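Local coordinates for ketol-acid reductoisomerase (NAD(+)) (uncultured archaeon GZfos26G2, PDB 4XDY), which catalyses the magnesium-dependent alkyl migration and NADH-dependent reduction of 2-acetolactate to 2,3-dihydroxy-isovalerate in branched-chain amino-acid biosynthesis, at residues Pro123-Ala136 against Val151-Ala165. Numbering follows the deposited sequence.
Sequences PPEDVDVIMVAPKA and VPGLVAVKQNPSGEA. With NAI (1,4-dihydronicotinamide adenine dinucleotide), chain E.
Gln159 reaches from a beta bulge into the turn Pro124-Val127 and ties it down through one amide nitrogen. Its NE2 lies 2.9 Å from Pro124 O and equally close to Val127 O; both acceptors sit near the amide plane, so each N-H has its own carbonyl, which probably fixes the amide's rotation, since a flip would turn OE1 toward both carbonyls. Extended beyond CG, with CG beside the backbone N (chi1 -62°), the chain passes obliquely across Val129, whose CG2 touches Gln159 NE2 at 3.6 Å. A leucine in place of Gln159 would probably keep some packing on Val129 but leave the carbonyls of Pro124 and Val127 without this shared donor, freeing the turn to shift.

The classic bulge shifts the antiparallel register of 128-134 with 153-157 by one residue: Lys158 and Gln159 both face Val129, whose O accepts a firm bond from Lys158 N (2.8 Å) and a weak one from Gln159 N. The carboxylate of Asp128 holds the turn Asn160-Gly163 by both oxygens. Ser162 OG meets the syn lone pair of Asp128 OD2 at 2.5 Å, while Ser162 N approaches OD1 from its syn side. The same hydroxyl accepts from Glu164 N in an ST turn.

At the other end, Val151 CG1 packs on Ala136 CB at 3.6 Å, and Lys135 crosses Leu154 at about a right angle. Lys135 NZ forms salt bridges with Glu194 and Glu191 and a hydrogen bond with Asp195, a magnesium ligand. Ala136 O lies 3.4 Å from C4N of the NADH nicotinamide, Pro134 also abuts the ring, and Ala136 touches bound N-hydroxy-N-isopropyloxamic acid. Within the Rossmann domain, strand 128-134 pairs on its other edge with the parallel strand 107-110; Val132 and Val155 face helix 165-175, whereas Met131 and Leu154 face helix 188-203.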
ATOM      1  N   PRO A 123     -18.272  11.545 -30.751  1.00 26.76           N
ATOM      2  CA  PRO A 123     -18.343  10.392 -31.681  1.00 27.08           C
ATOM      3  C   PRO A 123     -19.542  10.569 -32.645  1.00 25.97           C
ATOM      4  O   PRO A 123     -20.365  11.367 -32.406  1.00 24.70           O
ATOM      5  CB  PRO A 123     -18.496   9.179 -30.765  1.00 32.78           C
ATOM      6  CG  PRO A 123     -18.111   9.718 -29.413  1.00 37.07           C
ATOM      7  CD  PRO A 123     -18.635  11.151 -29.405  1.00 30.23           C
ATOM      8  N   PRO A 124     -19.483   9.958 -33.802  1.00 25.93           N
ATOM      9  CA  PRO A 124     -20.737   9.954 -34.593  1.00 31.10           C
ATOM     10  C   PRO A 124     -21.920   9.295 -33.845  1.00 25.96           C
ATOM     11  O   PRO A 124     -21.733   8.362 -33.003  1.00 27.38           O
ATOM     12  CB  PRO A 124     -20.341   9.173 -35.865  1.00 30.75           C
ATOM     13  CG  PRO A 124     -19.205   8.339 -35.489  1.00 33.19           C
ATOM     14  CD  PRO A 124     -18.497   8.984 -34.288  1.00 28.65           C
ATOM     15  N   GLU A 125     -23.118   9.680 -34.242  1.00 27.02           N
ATOM     16  CA  GLU A 125     -24.355   9.206 -33.649  1.00 28.28           C
ATOM     17  C   GLU A 125     -24.561   7.699 -33.858  1.00 28.12           C
ATOM     18  O   GLU A 125     -25.187   7.037 -33.031  1.00 27.42           O
ATOM     19  CB  GLU A 125     -25.533  10.086 -34.055  1.00 33.04           C
ATOM     20  CG  GLU A 125     -25.879  10.023 -35.549  1.00 38.05           C
ATOM     21  CD  GLU A 125     -26.754   8.795 -35.911  1.00 45.00           C
ATOM     22  OE1 GLU A 125     -26.767   8.418 -37.115  1.00 42.64           O
ATOM     23  OE2 GLU A 125     -27.369   8.212 -34.985  1.00 36.52           O
ATOM     24  N   ASP A 126     -23.984   7.119 -34.902  1.00 26.61           N
ATOM     25  CA  ASP A 126     -24.332   5.740 -35.268  1.00 25.76           C
ATOM     26  C   ASP A 126     -23.361   4.711 -34.813  1.00 25.86           C
ATOM     27  O   ASP A 126     -23.368   3.587 -35.288  1.00 24.40           O
ATOM     28  CB  ASP A 126     -24.605   5.664 -36.803  1.00 28.59           C
ATOM     29  CG  ASP A 126     -23.385   6.046 -37.636  1.00 33.10           C
ATOM     30  OD1 ASP A 126     -22.301   6.357 -37.083  1.00 30.05           O
ATOM     31  OD2 ASP A 126     -23.495   5.991 -38.860  1.00 34.13           O
ATOM     32  N   VAL A 127     -22.472   5.057 -33.870  1.00 24.02           N
ATOM     33  CA  VAL A 127     -21.595   4.066 -33.235  1.00 22.13           C
ATOM     34  C   VAL A 127     -21.905   3.917 -31.764  1.00 20.60           C
ATOM     35  O   VAL A 127     -22.337   4.852 -31.122  1.00 25.17           O
ATOM     36  CB  VAL A 127     -20.027   4.399 -33.419  1.00 24.83           C
ATOM     37  CG1 VAL A 127     -19.702   4.528 -34.900  1.00 26.18           C
ATOM     38  CG2 VAL A 127     -19.678   5.648 -32.656  1.00 31.58           C
ATOM     39  N   ASP A 128     -21.687   2.738 -31.242  1.00 21.69           N
ATOM     40  CA  ASP A 128     -21.878   2.552 -29.834  1.00 19.93           C
ATOM     41  C   ASP A 128     -20.656   3.287 -29.162  1.00 21.93           C
ATOM     42  O   ASP A 128     -19.529   3.291 -29.733  1.00 21.60           O
ATOM     43  CB  ASP A 128     -21.851   1.139 -29.468  1.00 21.01           C
ATOM     44  CG  ASP A 128     -23.128   0.299 -29.943  1.00 23.62           C
ATOM     45  OD1 ASP A 128     -24.174   0.894 -30.108  1.00 23.69           O
ATOM     46  OD2 ASP A 128     -22.966  -0.937 -29.965  1.00 24.61           O
ATOM     47  N   VAL A 129     -20.883   3.751 -27.942  1.00 22.25           N
ATOM     48  CA  VAL A 129     -19.805   4.425 -27.162  1.00 19.27           C
ATOM     49  C   VAL A 129     -19.848   3.880 -25.740  1.00 19.03           C
ATOM     50  O   VAL A 129     -20.873   4.048 -25.013  1.00 20.99           O
ATOM     51  CB  VAL A 129     -19.914   5.949 -27.184  1.00 21.93           C
ATOM     52  CG1 VAL A 129     -18.756   6.625 -26.357  1.00 23.21           C
ATOM     53  CG2 VAL A 129     -19.893   6.477 -28.570  1.00 23.88           C
ATOM     54  N   ILE A 130     -18.791   3.168 -25.386  1.00 18.50           N
ATOM     55  CA  ILE A 130     -18.713   2.427 -24.171  1.00 19.88           C
ATOM     56  C   ILE A 130     -17.422   2.726 -23.408  1.00 19.72           C
ATOM     57  O   ILE A 130     -16.446   3.196 -23.997  1.00 19.47           O
ATOM     58  CB  ILE A 130     -18.884   0.927 -24.387  1.00 20.73           C
ATOM     59  CG1 ILE A 130     -17.859   0.429 -25.366  1.00 22.33           C
ATOM     60  CG2 ILE A 130     -20.318   0.689 -24.920  1.00 21.23           C
ATOM     61  CD1 ILE A 130     -17.787  -1.051 -25.405  1.00 23.16           C
ATOM     62  N   MET A 131     -17.413   2.337 -22.143  1.00 20.00           N
ATOM     63  CA  MET A 131     -16.224   2.449 -21.311  1.00 19.97           C
ATOM     64  C   MET A 131     -16.112   1.272 -20.397  1.00 18.81           C
ATOM     65  O   MET A 131     -17.098   0.868 -19.727  1.00 19.08           O
ATOM     66  CB  MET A 131     -16.232   3.762 -20.460  1.00 21.11           C
ATOM     67  CG  MET A 131     -15.068   3.622 -19.539  1.00 23.47           C
ATOM     68  SD  MET A 131     -14.681   5.184 -18.903  1.00 34.44           S
ATOM     69  CE  MET A 131     -15.908   5.302 -18.007  1.00 13.38           C
ATOM     70  N   VAL A 132     -14.934   0.661 -20.376  1.00 17.75           N
ATOM     71  CA  VAL A 132     -14.553  -0.340 -19.401  1.00 17.71           C
ATOM     72  C   VAL A 132     -13.327   0.171 -18.625  1.00 19.74           C
ATOM     73  O   VAL A 132     -12.195   0.179 -19.169  1.00 20.01           O
ATOM     74  CB  VAL A 132     -14.352  -1.722 -20.027  1.00 22.00           C
ATOM     75  CG1 VAL A 132     -15.685  -2.167 -20.702  1.00 23.13           C
ATOM     76  CG2 VAL A 132     -13.242  -1.746 -21.128  1.00 20.90           C
ATOM     77  N   ALA A 133     -13.574   0.680 -17.433  1.00 17.07           N
ATOM     78  CA  ALA A 133     -12.532   1.408 -16.669  1.00 17.79           C
ATOM     79  C   ALA A 133     -12.038   0.613 -15.515  1.00 16.81           C
ATOM     80  O   ALA A 133     -12.789   0.448 -14.550  1.00 18.57           O
ATOM     81  CB  ALA A 133     -13.079   2.727 -16.194  1.00 20.78           C
ATOM     82  N   PRO A 134     -10.760   0.090 -15.552  1.00 19.27           N
ATOM     83  CA  PRO A 134     -10.286  -0.711 -14.438  1.00 18.57           C
ATOM     84  C   PRO A 134      -9.839   0.244 -13.339  1.00 20.40           C
ATOM     85  O   PRO A 134      -9.163   1.209 -13.652  1.00 19.74           O
ATOM     86  CB  PRO A 134      -9.084  -1.499 -15.033  1.00 21.99           C
ATOM     87  CG  PRO A 134      -8.593  -0.602 -16.127  1.00 21.75           C
ATOM     88  CD  PRO A 134      -9.718   0.248 -16.585  1.00 19.31           C
ATOM     89  N   LYS A 135     -10.106  -0.096 -12.072  1.00 18.19           N
ATOM     90  CA  LYS A 135      -9.673   0.665 -10.909  1.00 18.93           C
ATOM     91  C   LYS A 135      -8.324   0.063 -10.475  1.00 19.27           C
ATOM     92  O   LYS A 135      -8.178  -0.623  -9.426  1.00 19.94           O
ATOM     93  CB  LYS A 135     -10.758   0.597  -9.795  1.00 20.40           C
ATOM     94  CG  LYS A 135     -12.116   1.116 -10.207  1.00 21.51           C
ATOM     95  CD  LYS A 135     -12.158   2.606 -10.516  1.00 19.78           C
ATOM     96  CE  LYS A 135     -11.990   3.022 -11.979  1.00 21.49           C
ATOM     97  NZ  LYS A 135     -11.966   4.525 -12.294  1.00 19.99           N
ATOM     98  N   ALA A 136      -7.318   0.204 -11.381  1.00 18.63           N
ATOM     99  CA  ALA A 136      -6.058  -0.459 -11.208  1.00 17.35           C
ATOM    100  C   ALA A 136      -5.027   0.052 -12.201  1.00 19.98           C
ATOM    101  O   ALA A 136      -5.338   0.308 -13.369  1.00 19.46           O
ATOM    102  CB  ALA A 136      -6.186  -1.937 -11.419  1.00 18.57           C
ATOM    103  N   VAL A 151      -9.213  -7.193 -11.259  1.00 21.75           N
ATOM    104  CA  VAL A 151      -9.287  -5.855 -10.597  1.00 22.36           C
ATOM    105  C   VAL A 151     -10.693  -5.374 -10.734  1.00 19.78           C
ATOM    106  O   VAL A 151     -11.370  -5.693 -11.758  1.00 21.36           O
ATOM    107  CB  VAL A 151      -8.252  -4.850 -11.163  1.00 20.86           C
ATOM    108  CG1 VAL A 151      -6.873  -5.383 -10.831  1.00 22.39           C
ATOM    109  CG2 VAL A 151      -8.498  -4.672 -12.629  1.00 20.80           C
ATOM    110  N   PRO A 152     -11.118  -4.513  -9.804  1.00 19.72           N
ATOM    111  CA  PRO A 152     -12.460  -3.924  -9.939  1.00 20.87           C
ATOM    112  C   PRO A 152     -12.582  -3.028 -11.178  1.00 21.30           C
ATOM    113  O   PRO A 152     -11.603  -2.489 -11.675  1.00 19.83           O
ATOM    114  CB  PRO A 152     -12.648  -3.085  -8.655  1.00 20.31           C
ATOM    115  CG  PRO A 152     -11.662  -3.631  -7.679  1.00 20.08           C
ATOM    116  CD  PRO A 152     -10.477  -4.061  -8.546  1.00 20.83           C
ATOM    117  N   GLY A 153     -13.790  -2.935 -11.709  1.00 18.79           N
ATOM    118  CA  GLY A 153     -14.077  -2.072 -12.858  1.00 21.02           C
ATOM    119  C   GLY A 153     -15.383  -1.324 -12.878  1.00 19.57           C
ATOM    120  O   GLY A 153     -16.341  -1.688 -12.172  1.00 22.75           O
ATOM    121  N   LEU A 154     -15.425  -0.287 -13.681  1.00 19.63           N
ATOM    122  CA  LEU A 154     -16.591   0.559 -13.875  1.00 19.81           C
ATOM    123  C   LEU A 154     -16.956   0.462 -15.347  1.00 22.48           C
ATOM    124  O   LEU A 154     -16.066   0.559 -16.261  1.00 20.22           O
ATOM    125  CB  LEU A 154     -16.288   2.029 -13.514  1.00 20.42           C
ATOM    126  CG  LEU A 154     -16.553   2.393 -12.051  1.00 21.43           C
ATOM    127  CD1 LEU A 154     -15.983   1.515 -11.011  1.00 24.43           C
ATOM    128  CD2 LEU A 154     -16.106   3.850 -11.790  1.00 23.37           C
ATOM    129  N   VAL A 155     -18.258   0.256 -15.620  1.00 20.96           N
ATOM    130  CA  VAL A 155     -18.721   0.111 -16.979  1.00 20.78           C
ATOM    131  C   VAL A 155     -19.807   1.128 -17.274  1.00 22.25           C
ATOM    132  O   VAL A 155     -20.780   1.238 -16.539  1.00 22.37           O
ATOM    133  CB  VAL A 155     -19.209  -1.325 -17.247  1.00 22.87           C
ATOM    134  CG1 VAL A 155     -19.888  -1.435 -18.610  1.00 24.96           C
ATOM    135  CG2 VAL A 155     -18.089  -2.298 -17.136  1.00 24.68           C
ATOM    136  N   ALA A 156     -19.616   1.916 -18.321  1.00 21.35           N
ATOM    137  CA  ALA A 156     -20.537   2.923 -18.733  1.00 20.81           C
ATOM    138  C   ALA A 156     -20.892   2.802 -20.235  1.00 21.41           C
ATOM    139  O   ALA A 156     -20.097   2.319 -21.023  1.00 21.34           O
ATOM    140  CB  ALA A 156     -20.032   4.299 -18.480  1.00 20.42           C
ATOM    141  N   VAL A 157     -22.077   3.301 -20.573  1.00 22.95           N
ATOM    142  CA  VAL A 157     -22.559   3.365 -21.951  1.00 21.63           C
ATOM    143  C   VAL A 157     -23.080   4.726 -22.241  1.00 21.95           C
ATOM    144  O   VAL A 157     -24.006   5.220 -21.592  1.00 25.23           O
ATOM    145  CB  VAL A 157     -23.671   2.291 -22.226  1.00 23.01           C
ATOM    146  CG1 VAL A 157     -24.106   2.425 -23.681  1.00 22.53           C
ATOM    147  CG2 VAL A 157     -23.174   0.921 -21.927  1.00 26.84           C
ATOM    148  N   LYS A 158     -22.511   5.372 -23.241  1.00 20.55           N
ATOM    149  CA  LYS A 158     -22.899   6.732 -23.575  1.00 21.46           C
ATOM    150  C   LYS A 158     -23.866   6.683 -24.789  1.00 23.79           C
ATOM    151  O   LYS A 158     -24.729   7.514 -24.859  1.00 23.36           O
ATOM    152  CB  LYS A 158     -21.674   7.511 -24.019  1.00 23.93           C
ATOM    153  CG  LYS A 158     -21.927   8.943 -24.536  1.00 26.53           C
ATOM    154  CD  LYS A 158     -22.350   9.755 -23.320  1.00 33.76           C
ATOM    155  CE  LYS A 158     -22.450  11.248 -23.478  1.00 40.76           C
ATOM    156  NZ  LYS A 158     -22.643  11.653 -22.040  1.00 39.14           N
ATOM    157  N   GLN A 159     -23.617   5.752 -25.727  1.00 25.46           N
ATOM    158  CA  GLN A 159     -24.466   5.608 -26.969  1.00 23.65           C
ATOM    159  C   GLN A 159     -24.664   4.109 -27.249  1.00 21.96           C
ATOM    160  O   GLN A 159     -23.738   3.299 -27.144  1.00 21.59           O
ATOM    161  CB  GLN A 159     -23.803   6.220 -28.208  1.00 24.24           C
ATOM    162  CG  GLN A 159     -23.556   7.695 -28.124  1.00 26.12           C
ATOM    163  CD  GLN A 159     -23.090   8.367 -29.365  1.00 25.56           C
ATOM    164  OE1 GLN A 159     -22.874   9.563 -29.308  1.00 32.13           O
ATOM    165  NE2 GLN A 159     -22.761   7.630 -30.410  1.00 24.48           N
ATOM    166  N   ASN A 160     -25.891   3.756 -27.667  1.00 22.12           N
ATOM    167  CA  ASN A 160     -26.248   2.336 -27.843  1.00 23.13           C
ATOM    168  C   ASN A 160     -27.120   2.163 -29.139  1.00 24.63           C
ATOM    169  O   ASN A 160     -28.178   1.440 -29.112  1.00 23.69           O
ATOM    170  CB  ASN A 160     -27.045   1.887 -26.632  1.00 25.56           C
ATOM    171  CG  ASN A 160     -27.446   0.443 -26.701  1.00 28.05           C
ATOM    172  OD1 ASN A 160     -26.759  -0.410 -27.271  1.00 29.12           O
ATOM    173  ND2 ASN A 160     -28.605   0.166 -26.113  1.00 31.70           N
ATOM    174  N   PRO A 161     -26.659   2.719 -30.254  1.00 22.44           N
ATOM    175  CA  PRO A 161     -27.495   2.534 -31.466  1.00 24.03           C
ATOM    176  C   PRO A 161     -27.593   1.097 -32.007  1.00 27.27           C
ATOM    177  O   PRO A 161     -28.549   0.806 -32.769  1.00 25.41           O
ATOM    178  CB  PRO A 161     -26.848   3.474 -32.485  1.00 26.97           C
ATOM    179  CG  PRO A 161     -25.416   3.562 -32.045  1.00 25.04           C
ATOM    180  CD  PRO A 161     -25.557   3.642 -30.553  1.00 23.04           C
ATOM    181  N   SER A 162     -26.688   0.227 -31.594  1.00 24.43           N
ATOM    182  CA  SER A 162     -26.729  -1.157 -32.007  1.00 26.64           C
ATOM    183  C   SER A 162     -27.618  -1.992 -31.114  1.00 25.65           C
ATOM    184  O   SER A 162     -27.834  -3.169 -31.388  1.00 26.64           O
ATOM    185  CB  SER A 162     -25.323  -1.777 -32.073  1.00 25.82           C
ATOM    186  OG  SER A 162     -24.969  -2.268 -30.790  1.00 26.80           O
ATOM    187  N   GLY A 163     -27.957  -1.451 -29.958  1.00 23.73           N
ATOM    188  CA  GLY A 163     -28.534  -2.204 -28.829  1.00 24.83           C
ATOM    189  C   GLY A 163     -27.677  -3.079 -28.008  1.00 24.37           C
ATOM    190  O   GLY A 163     -28.096  -3.504 -26.913  1.00 26.41           O
ATOM    191  N   GLU A 164     -26.475  -3.372 -28.487  1.00 23.67           N
ATOM    192  CA  GLU A 164     -25.628  -4.330 -27.843  1.00 22.84           C
ATOM    193  C   GLU A 164     -24.412  -3.645 -27.091  1.00 21.12           C
ATOM    194  O   GLU A 164     -23.532  -4.374 -26.609  1.00 22.78           O
ATOM    195  CB  GLU A 164     -25.013  -5.226 -28.882  1.00 28.40           C
ATOM    196  CG  GLU A 164     -26.086  -6.090 -29.598  1.00 30.43           C
ATOM    197  CD  GLU A 164     -25.487  -7.071 -30.607  1.00 34.60           C
ATOM    198  OE1 GLU A 164     -24.464  -6.797 -31.224  1.00 31.26           O
ATOM    199  OE2 GLU A 164     -26.067  -8.173 -30.782  1.00 35.51           O
ATOM    200  N   ALA A 165     -24.462  -2.332 -26.938  1.00 21.23           N
ATOM    201  CA  ALA A 165     -23.303  -1.613 -26.329  1.00 22.77           C
ATOM    202  C   ALA A 165     -22.991  -2.129 -24.942  1.00 22.56           C
ATOM    203  O   ALA A 165     -21.829  -2.484 -24.630  1.00 24.70           O
ATOM    204  CB  ALA A 165     -23.618  -0.160 -26.287  1.00 23.90           C
TER
HETATM  205  PA  NAI E 403       0.242   5.165 -22.188  1.00 22.31           P
HETATM  206  O1A NAI E 403       0.721   6.545 -21.713  1.00 23.40           O
HETATM  207  O2A NAI E 403       0.850   3.949 -21.638  1.00 22.92           O
HETATM  208  O5B NAI E 403       0.209   5.264 -23.797  1.00 24.26           O
HETATM  209  C5B NAI E 403      -0.091   4.080 -24.590  1.00 24.35           C
HETATM  210  C4B NAI E 403       0.854   4.067 -25.830  1.00 25.09           C
HETATM  211  O4B NAI E 403       0.451   5.181 -26.618  1.00 24.90           O
HETATM  212  C3B NAI E 403       2.375   4.270 -25.600  1.00 23.72           C
HETATM  213  O3B NAI E 403       2.911   3.036 -25.123  1.00 25.97           O
HETATM  214  C2B NAI E 403       2.844   4.731 -26.964  1.00 27.28           C
HETATM  215  O2B NAI E 403       3.170   3.576 -27.740  1.00 26.19           O
HETATM  216  C1B NAI E 403       1.570   5.424 -27.509  1.00 29.12           C
HETATM  217  N9A NAI E 403       1.757   6.862 -27.604  1.00 27.03           N
HETATM  218  C8A NAI E 403       2.302   7.641 -26.576  1.00 27.60           C
HETATM  219  N7A NAI E 403       2.346   8.906 -26.972  1.00 26.31           N
HETATM  220  C5A NAI E 403       1.872   8.939 -28.244  1.00 26.91           C
HETATM  221  C6A NAI E 403       1.694   9.972 -29.248  1.00 26.53           C
HETATM  222  N6A NAI E 403       2.030  11.248 -29.014  1.00 31.57           N
HETATM  223  N1A NAI E 403       1.129   9.662 -30.445  1.00 29.96           N
HETATM  224  C2A NAI E 403       0.798   8.386 -30.735  1.00 27.80           C
HETATM  225  N3A NAI E 403       0.920   7.375 -29.894  1.00 26.65           N
HETATM  226  C4A NAI E 403       1.467   7.591 -28.641  1.00 26.83           C
HETATM  227  O3  NAI E 403      -1.421   5.129 -21.889  1.00 22.54           O
HETATM  228  PN  NAI E 403      -2.069   4.517 -20.484  1.00 23.26           P
HETATM  229  O1N NAI E 403      -1.432   5.185 -19.282  1.00 23.02           O
HETATM  230  O2N NAI E 403      -2.003   3.054 -20.616  1.00 19.33           O
HETATM  231  O5D NAI E 403      -3.484   5.205 -20.642  1.00 21.81           O
HETATM  232  C5D NAI E 403      -4.444   4.633 -21.594  1.00 22.16           C
HETATM  233  C4D NAI E 403      -5.919   4.996 -21.194  1.00 21.21           C
HETATM  234  O4D NAI E 403      -6.149   4.194 -20.018  1.00 21.51           O
HETATM  235  C3D NAI E 403      -6.160   6.427 -20.753  1.00 20.57           C
HETATM  236  O3D NAI E 403      -7.483   6.836 -21.121  1.00 19.39           O
HETATM  237  C2D NAI E 403      -6.032   6.418 -19.211  1.00 20.24           C
HETATM  238  O2D NAI E 403      -6.688   7.472 -18.510  1.00 19.19           O
HETATM  239  C1D NAI E 403      -6.620   5.055 -18.912  1.00 23.42           C
HETATM  240  N1N NAI E 403      -6.250   4.376 -17.665  1.00 20.72           N
HETATM  241  C2N NAI E 403      -4.941   4.167 -17.410  1.00 23.74           C
HETATM  242  C3N NAI E 403      -4.546   3.522 -16.291  1.00 20.94           C
HETATM  243  C7N NAI E 403      -3.158   3.226 -16.107  1.00 23.75           C
HETATM  244  O7N NAI E 403      -2.169   3.815 -16.642  1.00 27.39           O
HETATM  245  N7N NAI E 403      -2.953   2.089 -15.492  1.00 20.89           N
HETATM  246  C4N NAI E 403      -5.565   3.043 -15.380  1.00 24.08           C
HETATM  247  C5N NAI E 403      -6.924   3.102 -15.823  1.00 24.25           C
HETATM  248  C6N NAI E 403      -7.215   3.806 -16.949  1.00 22.46           C